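Local coordinates for protein PA_0080 (Pseudomonas aeruginosa, PDB 3ZHN) that is the type VI secretion lipoprotein TssJ1 and probably forms part of the outer-membrane end of the secretion machine's membrane complex, at residues P29-V34 with L132-Q137; L123-W128 with G147-G152; W36-P41 with G98-I103. All coordinates share one frame; numbering follows the deposited sequence. Where two conformers were deposited one is given.

Contact 1 (P29-V34 with L132-Q137)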
loop_
_atom_site.group_PDB
_atom_site.type_symbol
_atom_site.label_atom_id
_atom_site.label_comp_id
_atom_site.label_asym_id
_atom_site.label_seq_id
_atom_site.Cartn_x
_atom_site.Cartn_y
_atom_site.Cartn_z
ATOM N N PRO A 29 14.305 -17.707 9.991
ATOM C CA PRO A 29 13.431 -16.627 10.442
ATOM C C PRO A 29 12.385 -16.221 9.391
ATOM O O PRO A 29 12.651 -16.263 8.228
ATOM C CB PRO A 29 14.426 -15.461 10.660
ATOM C CG PRO A 29 15.434 -15.665 9.588
ATOM C CD PRO A 29 15.576 -17.167 9.446
ATOM N N PRO A 30 11.188 -15.814 9.832
ATOM C CA PRO A 30 10.190 -15.272 8.907
ATOM C C PRO A 30 10.594 -13.889 8.334
ATOM O O PRO A 30 11.400 -13.151 8.900
ATOM C CB PRO A 30 8.982 -15.050 9.826
ATOM C CG PRO A 30 9.632 -14.614 11.106
ATOM C CD PRO A 30 10.829 -15.509 11.235
ATOM N N THR A 31 10.051 -13.555 7.193
ATOM C CA THR A 31 10.141 -12.215 6.689
ATOM C C THR A 31 9.137 -11.381 7.533
ATOM O O THR A 31 7.976 -11.701 7.576
ATOM C CB THR A 31 9.696 -12.216 5.225
ATOM O OG1 THR A 31 10.446 -13.185 4.437
ATOM C CG2 THR A 31 9.841 -10.821 4.669
ATOM N N ARG A 32 9.619 -10.434 8.291
ATOM C CA ARG A 32 8.821 -9.607 9.169
ATOM C C ARG A 32 8.789 -8.192 8.689
ATOM O O ARG A 32 9.826 -7.626 8.393
ATOM C CB ARG A 32 9.424 -9.618 10.567
ATOM C CG ARG A 32 8.493 -9.068 11.616
ATOM C CD ARG A 32 8.972 -9.536 12.977
ATOM N NE ARG A 32 8.912 -10.990 13.159
ATOM C CZ ARG A 32 7.801 -11.642 13.499
ATOM N NH1 ARG A 32 6.664 -10.967 13.675
ATOM N NH2 ARG A 32 7.826 -12.962 13.669
ATOM N N VAL A 33 7.591 -7.629 8.661
ATOM C CA VAL A 33 7.393 -6.258 8.224
ATOM C C VAL A 33 6.570 -5.540 9.313
ATOM O O VAL A 33 5.546 -6.076 9.772
ATOM C CB VAL A 33 6.658 -6.198 6.863
ATOM C CG1 VAL A 33 6.378 -4.750 6.451
ATOM C CG2 VAL A 33 7.421 -7.019 5.850
ATOM N N VAL A 34 7.038 -4.362 9.710
ATOM C CA VAL A 34 6.290 -3.439 10.478
ATOM C C VAL A 34 6.093 -2.176 9.658
ATOM O O VAL A 34 7.074 -1.628 9.138
ATOM C CB VAL A 34 6.914 -3.082 11.840
ATOM C CG1 VAL A 34 5.920 -2.273 12.671
ATOM C CG2 VAL A 34 7.264 -4.354 12.634
ATOM N N LEU A 132 7.086 -2.531 -3.604
ATOM C CA LEU A 132 8.316 -2.591 -2.825
ATOM C C LEU A 132 8.814 -4.025 -2.770
ATOM O O LEU A 132 8.052 -4.883 -2.251
ATOM C CB LEU A 132 8.093 -2.028 -1.426
ATOM C CG LEU A 132 9.342 -1.919 -0.627
ATOM C CD1 LEU A 132 10.276 -0.845 -1.137
ATOM C CD2 LEU A 132 9.063 -1.658 0.845
ATOM N N ASP A 133 10.018 -4.343 -3.297
ATOM C CA ASP A 133 10.603 -5.663 -3.060
ATOM C C ASP A 133 11.093 -5.670 -1.613
ATOM O O ASP A 133 11.795 -4.774 -1.150
ATOM C CB ASP A 133 11.773 -5.883 -3.991
ATOM C CG ASP A 133 11.351 -5.874 -5.436
ATOM O OD1 ASP A 133 10.901 -6.910 -5.937
ATOM O OD2 ASP A 133 11.453 -4.785 -6.076
ATOM N N VAL A 134 10.768 -6.723 -0.914
ATOM C CA VAL A 134 11.057 -6.907 0.535
ATOM C C VAL A 134 12.015 -8.106 0.664
ATOM O O VAL A 134 11.687 -9.187 0.201
ATOM C CB VAL A 134 9.791 -7.155 1.369
ATOM C CG1 VAL A 134 10.152 -7.434 2.821
ATOM C CG2 VAL A 134 8.887 -5.928 1.292
ATOM N N PRO A 135 13.246 -7.886 1.180
ATOM C CA PRO A 135 14.154 -9.043 1.343
ATOM C C PRO A 135 13.610 -10.124 2.265
ATOM O O PRO A 135 13.096 -9.855 3.351
ATOM C CB PRO A 135 15.408 -8.472 1.931
ATOM C CG PRO A 135 15.241 -7.051 1.987
ATOM C CD PRO A 135 13.845 -6.647 1.693
ATOM N N GLY A 136 13.738 -11.355 1.785
ATOM C CA GLY A 136 13.171 -12.491 2.483
ATOM C C GLY A 136 13.981 -12.831 3.708
ATOM O O GLY A 136 15.190 -12.608 3.780
ATOM N N GLN A 137 13.287 -13.352 4.706
ATOM C CA GLN A 137 13.876 -13.863 5.912
ATOM C C GLN A 137 14.660 -12.805 6.684
ATOM O O GLN A 137 15.561 -13.103 7.473
ATOM C CB GLN A 137 14.686 -15.128 5.596
ATOM C CG GLN A 137 13.798 -16.248 4.997
ATOM C CD GLN A 137 13.394 -15.995 3.545
ATOM O OE1 GLN A 137 12.181 -15.896 3.202
ATOM N NE2 GLN A 137 14.414 -15.882 2.659
HETATM O O HOH W 1 9.940 -16.123 4.919
#

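Contact 2 (L123-W128 with G147-G152)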
loop_
_atom_site.group_PDB
_atom_site.type_symbol
_atom_site.label_atom_id
_atom_site.label_comp_id
_atom_site.label_asym_id
_atom_site.label_seq_id
_atom_site.Cartn_x
_atom_site.Cartn_y
_atom_site.Cartn_z
ATOM N N LEU A 123 -7.132 10.290 -9.674
ATOM C CA LEU A 123 -5.973 9.390 -9.945
ATOM C C LEU A 123 -4.964 9.962 -10.943
ATOM O O LEU A 123 -3.775 9.681 -10.840
ATOM C CB LEU A 123 -6.475 8.031 -10.392
ATOM C CG LEU A 123 -7.254 7.307 -9.312
ATOM C CD1 LEU A 123 -7.871 6.070 -9.896
ATOM C CD2 LEU A 123 -6.492 6.958 -8.030
ATOM N N ASP A 124 -5.394 10.869 -11.823
ATOM C CA ASP A 124 -4.440 11.534 -12.771
ATOM C C ASP A 124 -3.333 12.259 -12.088
ATOM O O ASP A 124 -2.231 12.253 -12.596
ATOM C CB ASP A 124 -5.212 12.426 -13.778
ATOM C CG ASP A 124 -4.268 13.385 -14.561
ATOM O OD1 ASP A 124 -3.915 14.540 -14.155
ATOM O OD2 ASP A 124 -3.806 12.974 -15.575
ATOM N N ARG A 125 -3.633 12.986 -11.029
ATOM C CA ARG A 125 -2.611 13.759 -10.346
ATOM C C ARG A 125 -1.900 12.970 -9.253
ATOM O O ARG A 125 -0.888 13.472 -8.707
ATOM C CB ARG A 125 -3.276 15.000 -9.680
ATOM C CG ARG A 125 -3.917 14.665 -8.317
ATOM C CD ARG A 125 -4.591 15.769 -7.556
ATOM N NE ARG A 125 -5.753 16.271 -8.315
ATOM C CZ ARG A 125 -6.545 17.268 -7.885
ATOM N NH1 ARG A 125 -6.328 17.898 -6.753
ATOM N NH2 ARG A 125 -7.578 17.634 -8.572
ATOM N N ALA A 126 -2.356 11.745 -8.970
ATOM C CA ALA A 126 -1.919 11.074 -7.771
ATOM C C ALA A 126 -0.842 10.027 -8.033
ATOM O O ALA A 126 -0.869 9.338 -9.056
ATOM C CB ALA A 126 -3.122 10.415 -7.064
ATOM N N THR A 127 0.039 9.835 -7.043
ATOM C CA THR A 127 0.858 8.600 -6.976
ATOM C C THR A 127 0.071 7.629 -6.117
ATOM O O THR A 127 0.199 7.475 -4.904
ATOM C CB THR A 127 2.213 8.921 -6.405
ATOM O OG1 THR A 127 2.806 9.964 -7.183
ATOM C CG2 THR A 127 3.160 7.753 -6.444
ATOM N N TRP A 128 -0.792 6.914 -6.822
ATOM C CA TRP A 128 -1.753 6.029 -6.207
ATOM C C TRP A 128 -1.359 4.566 -6.110
ATOM O O TRP A 128 -2.058 3.793 -5.455
ATOM C CB TRP A 128 -3.132 6.102 -6.887
ATOM C CG TRP A 128 -3.068 5.765 -8.356
ATOM C CD1 TRP A 128 -3.005 6.671 -9.397
ATOM C CD2 TRP A 128 -3.256 4.490 -8.968
ATOM N NE1 TRP A 128 -3.084 6.007 -10.607
ATOM C CE2 TRP A 128 -3.227 4.674 -10.376
ATOM C CE3 TRP A 128 -3.390 3.172 -8.458
ATOM C CZ2 TRP A 128 -3.345 3.589 -11.277
ATOM C CZ3 TRP A 128 -3.511 2.121 -9.334
ATOM C CH2 TRP A 128 -3.490 2.335 -10.736
ATOM N N GLY A 147 -0.326 11.036 1.653
ATOM C CA GLY A 147 -0.445 12.491 1.496
ATOM C C GLY A 147 -1.708 12.983 0.798
ATOM O O GLY A 147 -2.672 12.216 0.623
ATOM N N ALA A 148 -1.741 14.266 0.504
ATOM C CA ALA A 148 -2.876 14.795 -0.212
ATOM C C ALA A 148 -3.075 14.003 -1.527
ATOM O O ALA A 148 -4.256 13.797 -1.935
ATOM C CB ALA A 148 -2.653 16.232 -0.555
ATOM N N GLN A 149 -1.972 13.641 -2.186
ATOM C CA GLN A 149 -2.063 13.014 -3.512
ATOM C C GLN A 149 -1.000 11.967 -3.832
ATOM O O GLN A 149 -0.834 11.622 -4.999
ATOM C CB GLN A 149 -2.087 14.076 -4.690
ATOM C CG GLN A 149 -0.859 14.853 -4.830
ATOM C CD GLN A 149 -0.970 16.081 -5.689
ATOM O OE1 GLN A 149 -1.995 16.683 -5.795
ATOM N NE2 GLN A 149 0.122 16.430 -6.305
ATOM N N ALA A 150 -0.356 11.389 -2.817
ATOM C CA ALA A 150 0.680 10.443 -3.061
ATOM C C ALA A 150 0.934 9.561 -1.829
ATOM O O ALA A 150 0.929 10.048 -0.677
ATOM C CB ALA A 150 1.978 11.162 -3.440
ATOM N N ILE A 151 1.213 8.308 -2.128
ATOM C CA ILE A 151 1.782 7.349 -1.193
ATOM C C ILE A 151 3.286 7.553 -1.197
ATOM O O ILE A 151 3.894 7.485 -2.253
ATOM C CB ILE A 151 1.523 5.884 -1.577
ATOM C CG1 ILE A 151 0.039 5.621 -1.826
ATOM C CG2 ILE A 151 2.125 4.982 -0.529
ATOM C CD1 ILE A 151 -0.211 4.321 -2.500
ATOM N N GLY A 152 3.872 7.777 -0.027
ATOM C CA GLY A 152 5.280 7.913 0.206
ATOM C C GLY A 152 5.782 6.841 1.184
ATOM O O GLY A 152 5.280 6.687 2.290
HETATM O O HOH W 2 -4.423 17.226 -4.521
#

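Contact 3 (W36-P41 with G98-I103)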
loop_
_atom_site.group_PDB
_atom_site.type_symbol
_atom_site.label_atom_id
_atom_site.label_comp_id
_atom_site.label_asym_id
_atom_site.label_seq_id
_atom_site.Cartn_x
_atom_site.Cartn_y
_atom_site.Cartn_z
ATOM N N TRP A 36 4.309 1.599 9.793
ATOM C CA TRP A 36 3.614 2.707 10.416
ATOM C C TRP A 36 2.975 3.526 9.318
ATOM O O TRP A 36 3.682 4.105 8.445
ATOM C CB TRP A 36 4.538 3.588 11.229
ATOM C CG TRP A 36 4.978 2.969 12.493
ATOM C CD1 TRP A 36 4.423 3.137 13.769
ATOM C CD2 TRP A 36 6.105 2.106 12.661
ATOM N NE1 TRP A 36 5.153 2.446 14.691
ATOM C CE2 TRP A 36 6.154 1.768 14.032
ATOM C CE3 TRP A 36 7.056 1.560 11.786
ATOM C CZ2 TRP A 36 7.136 0.959 14.561
ATOM C CZ3 TRP A 36 8.045 0.745 12.335
ATOM C CH2 TRP A 36 8.071 0.459 13.707
ATOM N N LEU A 37 1.643 3.606 9.363
ATOM C CA LEU A 37 0.849 4.337 8.356
ATOM C C LEU A 37 0.504 5.701 8.924
ATOM O O LEU A 37 -0.058 5.779 10.008
ATOM C CB LEU A 37 -0.474 3.597 8.058
ATOM C CG LEU A 37 -0.502 2.180 7.443
ATOM C CD1 LEU A 37 -1.929 1.661 7.433
ATOM C CD2 LEU A 37 0.035 2.268 6.032
ATOM N N HIS A 38 0.817 6.775 8.185
ATOM C CA HIS A 38 0.585 8.111 8.621
ATOM C C HIS A 38 -0.299 8.774 7.594
ATOM O O HIS A 38 0.134 9.050 6.475
ATOM C CB HIS A 38 1.924 8.901 8.692
ATOM C CG HIS A 38 3.001 8.200 9.402
ATOM N ND1 HIS A 38 3.030 8.019 10.777
ATOM C CD2 HIS A 38 4.121 7.630 8.918
ATOM C CE1 HIS A 38 4.117 7.348 11.100
ATOM N NE2 HIS A 38 4.780 7.067 9.993
ATOM N N ALA A 39 -1.564 8.994 7.961
ATOM C CA ALA A 39 -2.486 9.668 7.063
ATOM C C ALA A 39 -2.369 11.153 7.312
ATOM O O ALA A 39 -2.633 11.624 8.423
ATOM C CB ALA A 39 -3.912 9.176 7.288
ATOM N N ALA A 40 -2.004 11.930 6.255
ATOM C CA ALA A 40 -1.722 13.338 6.477
ATOM C C ALA A 40 -2.991 14.126 6.853
ATOM O O ALA A 40 -4.093 13.702 6.526
ATOM C CB ALA A 40 -1.050 13.937 5.222
ATOM N N PRO A 41 -2.811 15.277 7.485
ATOM C CA PRO A 41 -3.922 16.181 7.735
ATOM C C PRO A 41 -4.650 16.619 6.499
ATOM O O PRO A 41 -5.810 16.891 6.557
ATOM C CB PRO A 41 -3.222 17.403 8.362
ATOM C CG PRO A 41 -1.980 16.913 8.988
ATOM C CD PRO A 41 -1.543 15.780 8.103
ATOM N N GLY A 98 -5.203 12.627 9.449
ATOM C CA GLY A 98 -4.483 12.637 10.722
ATOM C C GLY A 98 -4.310 11.286 11.412
ATOM O O GLY A 98 -3.574 11.203 12.413
ATOM N N GLU A 99 -4.937 10.239 10.890
ATOM C CA GLU A 99 -4.842 8.928 11.486
ATOM C C GLU A 99 -3.410 8.310 11.457
ATOM O O GLU A 99 -2.703 8.489 10.515
ATOM C CB GLU A 99 -5.849 7.982 10.827
ATOM C CG GLU A 99 -5.960 6.650 11.532
ATOM C CD GLU A 99 -7.099 5.734 11.016
ATOM O OE1 GLU A 99 -7.974 6.226 10.280
ATOM O OE2 GLU A 99 -7.129 4.559 11.481
ATOM N N GLU A 100 -3.099 7.548 12.515
ATOM C CA GLU A 100 -1.868 6.803 12.654
ATOM C C GLU A 100 -2.226 5.340 12.998
ATOM O O GLU A 100 -3.091 5.088 13.870
ATOM C CB GLU A 100 -1.103 7.373 13.858
ATOM C CG GLU A 100 -0.652 8.846 13.754
ATOM C CD GLU A 100 0.447 9.007 12.765
ATOM O OE1 GLU A 100 1.109 7.969 12.497
ATOM O OE2 GLU A 100 0.671 10.109 12.199
ATOM N N ARG A 101 -1.600 4.414 12.278
ATOM C CA ARG A 101 -1.675 3.024 12.581
ATOM C C ARG A 101 -0.341 2.383 12.450
ATOM O O ARG A 101 0.538 2.789 11.689
ATOM C CB ARG A 101 -2.615 2.213 11.659
ATOM C CG ARG A 101 -3.938 2.790 11.461
ATOM C CD ARG A 101 -4.819 1.708 10.911
ATOM N NE ARG A 101 -6.117 2.282 10.670
ATOM C CZ ARG A 101 -7.153 1.620 10.259
ATOM N NH1 ARG A 101 -7.053 0.304 10.028
ATOM N NH2 ARG A 101 -8.276 2.297 9.998
ATOM N N ARG A 102 -0.240 1.283 13.199
ATOM C CA ARG A 102 0.892 0.370 13.118
ATOM C C ARG A 102 0.339 -0.996 12.757
ATOM O O ARG A 102 -0.545 -1.557 13.416
ATOM C CB ARG A 102 1.579 0.319 14.487
ATOM C CG ARG A 102 2.950 -0.339 14.500
ATOM C CD ARG A 102 3.324 -0.643 15.939
ATOM N NE ARG A 102 4.586 -1.375 16.078
ATOM C CZ ARG A 102 4.732 -2.699 15.989
ATOM N NH1 ARG A 102 3.690 -3.512 15.755
ATOM N NH2 ARG A 102 5.956 -3.225 16.142
ATOM N N ILE A 103 0.935 -1.590 11.764
ATOM C CA ILE A 103 0.603 -2.941 11.379
ATOM C C ILE A 103 1.836 -3.786 11.303
ATOM O O ILE A 103 2.893 -3.320 10.918
ATOM C CB ILE A 103 -0.238 -3.020 10.083
ATOM C CG1 ILE A 103 0.515 -2.561 8.896
ATOM C CG2 ILE A 103 -1.524 -2.206 10.202
ATOM C CD1 ILE A 103 -0.148 -2.962 7.593
HETATM O O HOH W 3 -0.409 11.601 10.134
#

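Contact 1 (P29-V34 with L132-Q137)
The amide of Q137 faces T31 through its oxygen, and the two are joined by water. OE1 of Q137 and OG1 of T31 do not bond directly. Water 1 sits between them and donates to OE1 of Q137 at 2.8 Å. The same water is 3.0 Å from OG1 of T31. The ring of P29 crosses the Q137 side chain at about a right angle. Its CG lies 3.3 Å from the backbone O of Q137.

The direct polar link is a backbone-to-side-chain bond. N of Q137 donates to OG1 of T31 at 2.9 Å, and the N-H points almost straight at the oxygen (171°). The T31 hydroxyl therefore holds both a peptide N-H and a water. Its chi1 of -54° sets OG1 beside the T31 backbone N and sends CG2 the other way, toward the loop. There CG2 reaches O of P135 at 3.6 Å and CG1 of V134 at 3.9 Å. V134 CG1 also touches CG2 of V33, at 4.1 Å. One methyl group of V134 thus meets two residues of the strand. The Q137 chain bends at chi2 (74°), which folds its amide back beside T31. Q137 itself has left-handed backbone angles, where the loop turns into the next strand.

Residues 134-137 lie in the connection from strand 129-133 of one sheet to strand 139-146 of the other. They pass the start of strand 31-39, and the touching parts run in nearly opposite directions. Past Q137 the chain pairs with the same strand, as R32 bonds through its backbone to R138 and S140. V33 and V134 both reach L114 of strand 113-118. T31 and V33 lie against L107 of strand 100-107, at this end of the sandwich.

Contact 2 (L123-W128 with G147-G152)
T127 and A150 form a single parallel bridge that ties the two sheets of the β-sandwich together at their edges. Segment 123-128 is the loop that leads into strand 129-133, the outermost strand of one sheet. Segment 147-152 leads into strand 151-155, the outermost strand of the other. The touching parts run in nearly the same direction, 27° apart.

Residues 123-125 have helical backbone angles, and N of A126 bonds back to O of L123. R125 then lays its aliphatic part across Q149, at about a right angle. Its CD is 3.3 Å from OE1 of Q149. The guanidinium and amide planes stand 82° apart, so the two groups do not stack. Water 2 joins them instead. It accepts from NH1 of R125 in the guanidinium plane, at 3.0 Å, and donates to OE1 of Q149 at 2.8 Å. NE of R125 is held by a salt bridge to D122.

A126 brings its CA to 3.0 Å from O of Q149, a short CH···O contact beside the main bond to that oxygen. T127 then supplies both bonds of the bridge. Its N donates to O of Q149 at 2.9 Å, with a bent N-H (144°). Its O accepts from N of I151 at 3.1 Å, much straighter. CB of T127 rests 3.7 Å from CB of A150.

W128 turns its indole away from segment 147-152, to meet the ring of Y72 edge-to-face. Only its backbone faces I151, whose side chain packs on F116, A118, I144 and L146 between the sheets. With chi2 extended, I151 carries CD1 to 3.5 Å from O of W128.

Contact 3 (W36-P41 with G98-I103)
L37 and R101 form an antiparallel hydrogen-bonded pair. N of L37 donates to O of R101 at 2.7 Å, and N of R101 returns to O of L37 at 3.1 Å. N of A39 continues the ladder to O of E99. Beyond it, N of G98 makes weak bonds to O of A39 and O of A40.

The polar side-chain contact is on the H38 and E100 face. ND1 of H38 donates to OE1 of E100 at 2.6 Å, on the syn lone pair and 19° out of the ring plane. A turn of -71° about chi2 brings the E100 carboxylate round to the imidazole. Water 3 joins OE2 of E100 to O of A39. NE2 of H38 is bonded to D143, so both ring nitrogens are engaged. Within segment 98-103, NE of R101 makes a salt bridge to OE2 of E99, which it meets from above the carboxylate plane.

CG of R102 makes a CH-pi contact over one face of the W36 indole, 3.8 Å from the centroid of the five-membered ring. The R102 guanidinium pairs with E104.

Antiparallel pairing here joins the outermost strand 100-107 to strand 31-39 in a sandwich consistent with the transthyretin-like fold of TssJ proteins.

Overall arrangement
Contacts 1 and 3 use the two ends of strand 31-39, with centres about 21 Å apart. They touch where CG1 of V34 meets CZ of R102, at 3.6 Å. Contact 3 is a pairing within one sheet, while contacts 1 and 2 bring parts of the two sheets together. Contacts 1 and 2 lie on opposite sides of the chain's centre, about 25 Å apart between centres. Strand 129-133 runs from the loop of contact 2 to the connecting loop of contact 1. Contact 2 is about 15 Å from contact 3 between centres, and CA of G147 packs on CB of A40 at 4.0 Å.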